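Local atomic coordinates of fructose-bisphosphate aldolase (PDB entry 4MOZ), a protein that belongs to the DeoC/LacD family of aldolases and folds as a closed barrel of eight parallel strands, a TIM barrel. Residues D116-Q121 / E152-A157; Y143-G148 / L175-R180; T192-A197 / V209-P214. One frame throughout, in Å; residues are numbered along the deposited sequence.

Contact 1: D116-Q121 / E152-A157; sequences DPYSPQ and EATMLA
Met155, modelled as selenomethionine, and Tyr118 do most of the touching between loop 116-121 and the start of helix 152-168. The two side chains slide past each other in opposite directions. Met155 CG sits in the ring plane at its edge, 3.7 Å from Tyr118 CD1. The selenium keeps to the edge as well, 5.4 Å from the Tyr118 ring centroid and 82° off the ring normal, which makes this an edge-on Met-aromatic contact. In the TIM barrel, this places a loop that follows strand 99-102 against the helix that follows strand 138-145. Thr154 meets the far end of the same ring, its side chain crossing that of Tyr118 at about a right angle, with CG2 3.3 Å from Tyr118 OH. The remaining contacts are with the loop backbone: Met155 SE is 3.7 Å from Ser119 N, and the bend at chi3 (-72°) swings Met155 CE toward the Pro117 carbonyl, 3.6 Å from Pro117 O. That oxygen has its hydrogen bond from Ser149 OG, while Tyr118 OH has a weak one with Glu158. Ala153 of a neighbouring subunit packs on Tyr118, and Ala153 of this chain on Tyr118 of a second neighbouring subunit.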
# COMPACT_ATOMS: atom_id res chain seq x y z
N ASP C 116 15.98 -7.88 -9.61
CA ASP C 116 16.26 -8.45 -8.30
C ASP C 116 15.06 -9.26 -7.78
O ASP C 116 13.92 -8.92 -8.09
CB ASP C 116 16.63 -7.35 -7.30
CG ASP C 116 18.10 -6.96 -7.36
OD1 ASP C 116 18.86 -7.52 -8.17
OD2 ASP C 116 18.49 -6.07 -6.58
N PRO C 117 15.31 -10.32 -6.99
CA PRO C 117 14.22 -11.19 -6.57
C PRO C 117 13.34 -10.60 -5.46
O PRO C 117 13.81 -9.85 -4.61
CB PRO C 117 14.94 -12.43 -6.05
CG PRO C 117 16.25 -11.91 -5.56
CD PRO C 117 16.62 -10.77 -6.46
N TYR C 118 12.06 -10.96 -5.51
CA TYR C 118 11.12 -10.69 -4.44
C TYR C 118 10.16 -11.88 -4.29
O TYR C 118 9.53 -12.30 -5.26
CB TYR C 118 10.35 -9.38 -4.68
CG TYR C 118 9.18 -9.17 -3.74
CD1 TYR C 118 9.33 -9.36 -2.36
CD2 TYR C 118 7.94 -8.76 -4.21
CE1 TYR C 118 8.26 -9.17 -1.49
CE2 TYR C 118 6.86 -8.56 -3.35
CZ TYR C 118 7.03 -8.77 -1.99
OH TYR C 118 5.99 -8.57 -1.11
N SER C 119 10.08 -12.41 -3.07
CA SER C 119 9.14 -13.48 -2.75
C SER C 119 8.10 -12.96 -1.75
O SER C 119 8.44 -12.70 -0.59
CB SER C 119 9.88 -14.72 -2.23
OG SER C 119 8.99 -15.72 -1.80
N PRO C 120 6.84 -12.80 -2.19
CA PRO C 120 5.80 -12.16 -1.39
C PRO C 120 5.09 -13.11 -0.44
O PRO C 120 4.85 -14.27 -0.79
CB PRO C 120 4.81 -11.69 -2.45
CG PRO C 120 4.89 -12.75 -3.50
CD PRO C 120 6.33 -13.18 -3.53
N GLN C 121 4.73 -12.62 0.75
CA GLN C 121 3.85 -13.37 1.63
C GLN C 121 2.57 -13.67 0.87
O GLN C 121 1.96 -12.78 0.28
CB GLN C 121 3.55 -12.59 2.91
CG GLN C 121 2.76 -13.40 3.92
CD GLN C 121 2.65 -12.71 5.26
OE1 GLN C 121 3.52 -11.93 5.65
NE2 GLN C 121 1.57 -13.00 6.00
N GLU C 152 14.67 -5.95 -0.78
CA GLU C 152 15.02 -6.37 0.59
C GLU C 152 14.07 -5.80 1.65
O GLU C 152 13.61 -6.52 2.53
CB GLU C 152 16.46 -5.97 0.93
CG GLU C 152 16.89 -6.23 2.37
CD GLU C 152 18.23 -5.58 2.72
OE1 GLU C 152 19.28 -6.16 2.35
OE2 GLU C 152 18.24 -4.50 3.36
N ALA C 153 13.76 -4.51 1.53
CA ALA C 153 12.94 -3.80 2.51
C ALA C 153 11.56 -4.43 2.72
O ALA C 153 11.11 -4.58 3.86
CB ALA C 153 12.78 -2.34 2.11
N THR C 154 10.91 -4.80 1.62
CA THR C 154 9.58 -5.40 1.67
C THR C 154 9.62 -6.72 2.43
O THR C 154 8.75 -6.99 3.27
CB THR C 154 9.03 -5.63 0.25
OG1 THR C 154 9.15 -4.42 -0.50
CG2 THR C 154 7.56 -6.04 0.30
N MSE C 155 10.64 -7.53 2.16
CA MSE C 155 10.79 -8.83 2.79
C MSE C 155 11.21 -8.72 4.26
O MSE C 155 10.71 -9.48 5.09
CB MSE C 155 11.74 -9.71 1.99
CG MSE C 155 11.10 -10.24 0.72
SE MSE C 155 12.33 -11.22 -0.42
CE MSE C 155 13.41 -9.72 -1.07
N LEU C 156 12.10 -7.78 4.57
CA LEU C 156 12.43 -7.49 5.97
C LEU C 156 11.19 -7.17 6.80
O LEU C 156 11.02 -7.70 7.90
CB LEU C 156 13.46 -6.35 6.08
CG LEU C 156 14.93 -6.65 5.80
CD1 LEU C 156 15.75 -5.37 5.81
CD2 LEU C 156 15.50 -7.66 6.80
N ALA C 157 10.32 -6.33 6.25
CA ALA C 157 9.09 -5.89 6.92
C ALA C 157 8.09 -7.03 7.09
O ALA C 157 7.48 -7.17 8.15
CB ALA C 157 8.44 -4.74 6.15

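Contact 2: Y143-G148 / L175-R180; sequences YTLYLG and LWIYPR
Tyr143, Thr144 and Leu145 pair in parallel with Leu175, Trp176 and Ile177. Trp176 N reaches Tyr143 O at 2.8 Å, Leu145 N returns to Trp176 O at 2.8 Å, and Tyr178 N takes Leu145 O at 3.0 Å. Beyond the strands the pairing goes on, Arg180 N bonding to Leu147 O at 3.0 Å.

Apolar packing fills the face of Tyr143, Leu145, Leu175 and Ile177. Leu175 CD2 lies 3.7 Å from Tyr143 CB and also touches Leu145 CD1, while Leu145 and Ile177 run side by side; Leu147 CD1 rests 3.6 Å from Ile177 CG2.

On the other face, Thr144 OG1 comes within 3.5 Å of Trp176 CB and is hydrogen-bonded to Lys102 NZ; Lys102 also makes a cation-pi contact with Trp176. Past the strand ends, Tyr146 CE1 lies over one face of the Arg180 guanidinium, 3.6 Å from Arg180 NH1, the planes 39° apart; Glu188 forms a salt bridge with Arg180 NE.

Strand 138-145, helix 152-168 and strand 172-177 make a beta-alpha-beta crossover, the repeating step of the TIM barrel: Tyr143 (its OH hydrogen-bonded to Glu158), Leu145, Leu175 and Ile177 face the surrounding helices, Thr144 and Trp176 the barrel interior.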
# COMPACT_ATOMS: atom_id res chain seq x y z
N TYR C 143 9.75 -18.55 5.93
CA TYR C 143 9.78 -17.35 5.09
C TYR C 143 11.17 -17.17 4.51
O TYR C 143 12.17 -17.37 5.21
CB TYR C 143 9.37 -16.12 5.91
CG TYR C 143 9.15 -14.87 5.08
CD1 TYR C 143 10.21 -13.99 4.82
CD2 TYR C 143 7.90 -14.57 4.54
CE1 TYR C 143 10.03 -12.85 4.06
CE2 TYR C 143 7.71 -13.42 3.78
CZ TYR C 143 8.78 -12.57 3.54
OH TYR C 143 8.62 -11.44 2.78
N THR C 144 11.24 -16.80 3.23
CA THR C 144 12.51 -16.53 2.55
C THR C 144 12.80 -15.03 2.42
O THR C 144 11.92 -14.26 2.03
CB THR C 144 12.52 -17.14 1.14
OG1 THR C 144 12.35 -18.56 1.24
CG2 THR C 144 13.84 -16.86 0.42
N LEU C 145 14.03 -14.63 2.72
CA LEU C 145 14.48 -13.25 2.50
C LEU C 145 15.70 -13.23 1.60
O LEU C 145 16.65 -13.97 1.84
CB LEU C 145 14.85 -12.56 3.82
CG LEU C 145 13.80 -12.32 4.89
CD1 LEU C 145 13.81 -13.46 5.90
CD2 LEU C 145 14.09 -10.99 5.58
N TYR C 146 15.66 -12.39 0.56
CA TYR C 146 16.83 -12.14 -0.27
C TYR C 146 17.46 -10.82 0.15
O TYR C 146 17.07 -9.76 -0.33
CB TYR C 146 16.49 -12.15 -1.77
CG TYR C 146 15.66 -13.34 -2.18
CD1 TYR C 146 16.24 -14.60 -2.36
CD2 TYR C 146 14.28 -13.22 -2.38
CE1 TYR C 146 15.47 -15.70 -2.73
CE2 TYR C 146 13.51 -14.31 -2.74
CZ TYR C 146 14.10 -15.54 -2.91
OH TYR C 146 13.32 -16.62 -3.27
N LEU C 147 18.40 -10.89 1.09
CA LEU C 147 19.14 -9.70 1.50
C LEU C 147 19.94 -9.19 0.32
O LEU C 147 20.40 -9.97 -0.51
CB LEU C 147 20.06 -10.00 2.68
CG LEU C 147 19.42 -10.59 3.94
CD1 LEU C 147 20.48 -10.84 5.01
CD2 LEU C 147 18.30 -9.72 4.49
N GLY C 148 20.08 -7.87 0.22
CA GLY C 148 20.84 -7.26 -0.86
C GLY C 148 20.08 -7.13 -2.17
O GLY C 148 20.60 -6.56 -3.13
N LEU C 175 13.59 -19.11 9.00
CA LEU C 175 13.83 -18.18 7.91
C LEU C 175 14.88 -18.73 6.96
O LEU C 175 15.96 -19.13 7.39
CB LEU C 175 14.27 -16.82 8.45
CG LEU C 175 13.28 -16.03 9.32
CD1 LEU C 175 13.92 -14.74 9.80
CD2 LEU C 175 11.98 -15.74 8.57
N TRP C 176 14.54 -18.78 5.68
CA TRP C 176 15.53 -19.02 4.64
C TRP C 176 16.13 -17.69 4.32
O TRP C 176 15.41 -16.76 3.99
CB TRP C 176 14.87 -19.55 3.38
CG TRP C 176 14.49 -21.01 3.40
CD1 TRP C 176 15.04 -22.03 2.63
CD2 TRP C 176 13.43 -21.65 4.19
NE1 TRP C 176 14.43 -23.22 2.90
CE2 TRP C 176 13.46 -23.07 3.82
CE3 TRP C 176 12.51 -21.21 5.14
CZ2 TRP C 176 12.58 -23.99 4.39
CZ3 TRP C 176 11.64 -22.15 5.71
CH2 TRP C 176 11.67 -23.51 5.34
N ILE C 177 17.44 -17.57 4.41
CA ILE C 177 18.06 -16.30 4.08
C ILE C 177 19.15 -16.48 3.04
O ILE C 177 20.24 -16.97 3.33
CB ILE C 177 18.56 -15.53 5.32
CG1 ILE C 177 17.41 -15.33 6.33
CG2 ILE C 177 19.14 -14.19 4.90
CD1 ILE C 177 17.69 -14.35 7.45
N TYR C 178 18.82 -16.09 1.80
CA TYR C 178 19.72 -16.21 0.67
C TYR C 178 20.01 -14.83 0.10
O TYR C 178 19.25 -14.33 -0.73
CB TYR C 178 19.09 -17.07 -0.43
CG TYR C 178 18.74 -18.48 -0.03
CD1 TYR C 178 19.68 -19.31 0.60
CD2 TYR C 178 17.49 -19.01 -0.33
CE1 TYR C 178 19.36 -20.61 0.94
CE2 TYR C 178 17.17 -20.31 0.01
CZ TYR C 178 18.10 -21.10 0.63
OH TYR C 178 17.78 -22.40 0.96
N PRO C 179 21.11 -14.20 0.54
CA PRO C 179 21.47 -12.92 -0.07
C PRO C 179 21.59 -13.07 -1.59
O PRO C 179 22.42 -13.84 -2.08
CB PRO C 179 22.80 -12.58 0.58
CG PRO C 179 22.70 -13.21 1.93
CD PRO C 179 21.97 -14.51 1.70
N ARG C 180 20.74 -12.37 -2.31
CA ARG C 180 20.66 -12.50 -3.75
C ARG C 180 20.29 -11.17 -4.39
O ARG C 180 19.41 -10.45 -3.90
CB ARG C 180 19.65 -13.57 -4.15
CG ARG C 180 19.69 -13.94 -5.63
CD ARG C 180 18.83 -15.17 -5.93
NE ARG C 180 19.29 -16.34 -5.18
CZ ARG C 180 18.54 -17.40 -4.90
NH1 ARG C 180 17.27 -17.46 -5.31
NH2 ARG C 180 19.06 -18.41 -4.22

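Contact 3: T192-A197 / V209-P214; sequences TTIAGA and VKVNPP
This is buried helix-on-strand packing: helix 191-204, on the outside of the TIM barrel, lies against strand 208-210 and the chain that leaves it. The two are the helix and second strand of the beta-alpha-beta unit that begins with strand 172-177.

Ile194 carries most of the contact; its CB points toward the strand side, and the side chain touches Val211, Asn212 and Pro214. Its CG2 branch meets Val211 CG2 at 3.7 Å, the two side chains crossing obliquely. Its other branch works further along the chain: Ile194 CG1 is 3.8 Å from Pro214 CB, these side chains crossing at about a right angle. With chi2 at -56° the end of that branch is folded round, and Ile194 CD1 settles 3.4 Å from Asn212 O, near enough to Asn212 CB to touch it as well. One turn on, Ala197 adds a lighter contact, its CB 4.2 Å from Val211 CG1. Val211 therefore divides its two methyls between the helix residues.

The hydrophobic layer extends past these residues. Ile194 also packs on Ala229 of helix 222-232, Ala197 on Ile177 and Val211 on Leu238, so the contact belongs to the shell between barrel and helices. Lys210 makes no contact with the helix segment; its NZ hydrogen-bonds to Val211 O at 2.9 Å, from above the carbonyl plane.

Side chain meets side chain through carbon alone, and Ile194 also presses on the Asn212 carbonyl oxygen. The two segments share no hydrogen bond, consistent with packing and the burial of apolar surface doing most of the holding.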
# COMPACT_ATOMS: atom_id res chain seq x y z
N THR C 192 31.59 -14.45 4.78
CA THR C 192 31.03 -13.26 5.44
C THR C 192 29.56 -13.05 5.09
O THR C 192 28.78 -12.59 5.92
CB THR C 192 31.81 -11.97 5.08
OG1 THR C 192 31.86 -11.83 3.65
CG2 THR C 192 33.24 -12.01 5.64
N THR C 193 29.19 -13.38 3.85
CA THR C 193 27.82 -13.28 3.40
C THR C 193 26.91 -14.23 4.18
O THR C 193 25.83 -13.83 4.65
CB THR C 193 27.71 -13.57 1.90
OG1 THR C 193 28.53 -12.65 1.18
CG2 THR C 193 26.28 -13.45 1.42
N ILE C 194 27.36 -15.47 4.33
CA ILE C 194 26.61 -16.50 5.05
C ILE C 194 26.49 -16.15 6.53
O ILE C 194 25.44 -16.33 7.14
CB ILE C 194 27.28 -17.89 4.88
CG1 ILE C 194 27.39 -18.26 3.39
CG2 ILE C 194 26.53 -18.96 5.67
CD1 ILE C 194 26.10 -18.24 2.60
N ALA C 195 27.58 -15.62 7.10
CA ALA C 195 27.58 -15.19 8.50
C ALA C 195 26.64 -14.01 8.72
O ALA C 195 25.90 -13.98 9.71
CB ALA C 195 29.00 -14.87 8.95
N GLY C 196 26.67 -13.05 7.80
CA GLY C 196 25.77 -11.90 7.83
C GLY C 196 24.31 -12.31 7.83
O GLY C 196 23.51 -11.84 8.65
N ALA C 197 23.97 -13.20 6.90
CA ALA C 197 22.62 -13.73 6.76
C ALA C 197 22.15 -14.41 8.05
O ALA C 197 21.03 -14.19 8.50
CB ALA C 197 22.56 -14.71 5.59
N VAL C 209 17.53 -20.62 11.22
CA VAL C 209 17.89 -19.95 9.98
C VAL C 209 18.50 -20.95 9.01
O VAL C 209 19.42 -21.70 9.36
CB VAL C 209 18.84 -18.74 10.21
CG1 VAL C 209 20.08 -19.13 11.01
CG2 VAL C 209 19.23 -18.09 8.88
N LYS C 210 17.97 -20.98 7.79
CA LYS C 210 18.50 -21.82 6.73
C LYS C 210 19.35 -20.98 5.79
O LYS C 210 18.87 -20.01 5.21
CB LYS C 210 17.36 -22.56 6.00
CG LYS C 210 17.63 -23.01 4.57
CD LYS C 210 18.81 -23.95 4.40
CE LYS C 210 18.89 -24.43 2.95
NZ LYS C 210 20.25 -24.35 2.37
N VAL C 211 20.62 -21.36 5.65
CA VAL C 211 21.56 -20.66 4.77
C VAL C 211 22.21 -21.65 3.81
O VAL C 211 22.13 -22.86 4.01
CB VAL C 211 22.68 -19.93 5.57
CG1 VAL C 211 22.11 -18.79 6.40
CG2 VAL C 211 23.46 -20.91 6.44
N ASN C 212 22.85 -21.13 2.77
CA ASN C 212 23.71 -21.94 1.92
C ASN C 212 25.01 -22.27 2.64
O ASN C 212 25.44 -21.49 3.50
CB ASN C 212 24.05 -21.19 0.63
CG ASN C 212 22.91 -21.18 -0.35
OD1 ASN C 212 22.25 -22.20 -0.57
ND2 ASN C 212 22.66 -20.02 -0.96
N PRO C 213 25.63 -23.42 2.31
CA PRO C 213 26.99 -23.63 2.81
C PRO C 213 27.94 -22.61 2.18
O PRO C 213 27.85 -22.36 0.98
CB PRO C 213 27.32 -25.06 2.36
CG PRO C 213 26.40 -25.33 1.21
CD PRO C 213 25.15 -24.57 1.52
N PRO C 214 28.83 -22.00 2.99
CA PRO C 214 29.84 -21.10 2.43
C PRO C 214 30.91 -21.87 1.66
O PRO C 214 31.16 -23.04 1.96
CB PRO C 214 30.45 -20.44 3.67
CG PRO C 214 30.19 -21.40 4.78
CD PRO C 214 28.88 -22.05 4.46

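In the fold
From the N terminus, contact 1 opens in the loop after strand 99-102, and contact 2 opens at strand 138-145 before contact 1 closes on helix 152-168. Contact 2 then closes at strand 172-177, so the two loops cross. They touch: Met155 SE packs on Tyr146 CD2 at 3.4 Å. Contact 3 follows in series, opening on helix 191-204 and closing at 209-214. It is bound to contact 2 through the sheet, Lys210 pairing with Leu175 and Ile177 by probable backbone hydrogen bonds, but stays about 9 Å from contact 1 at the nearest atoms. Together they tie three consecutive barrel strands to two helices and a loop.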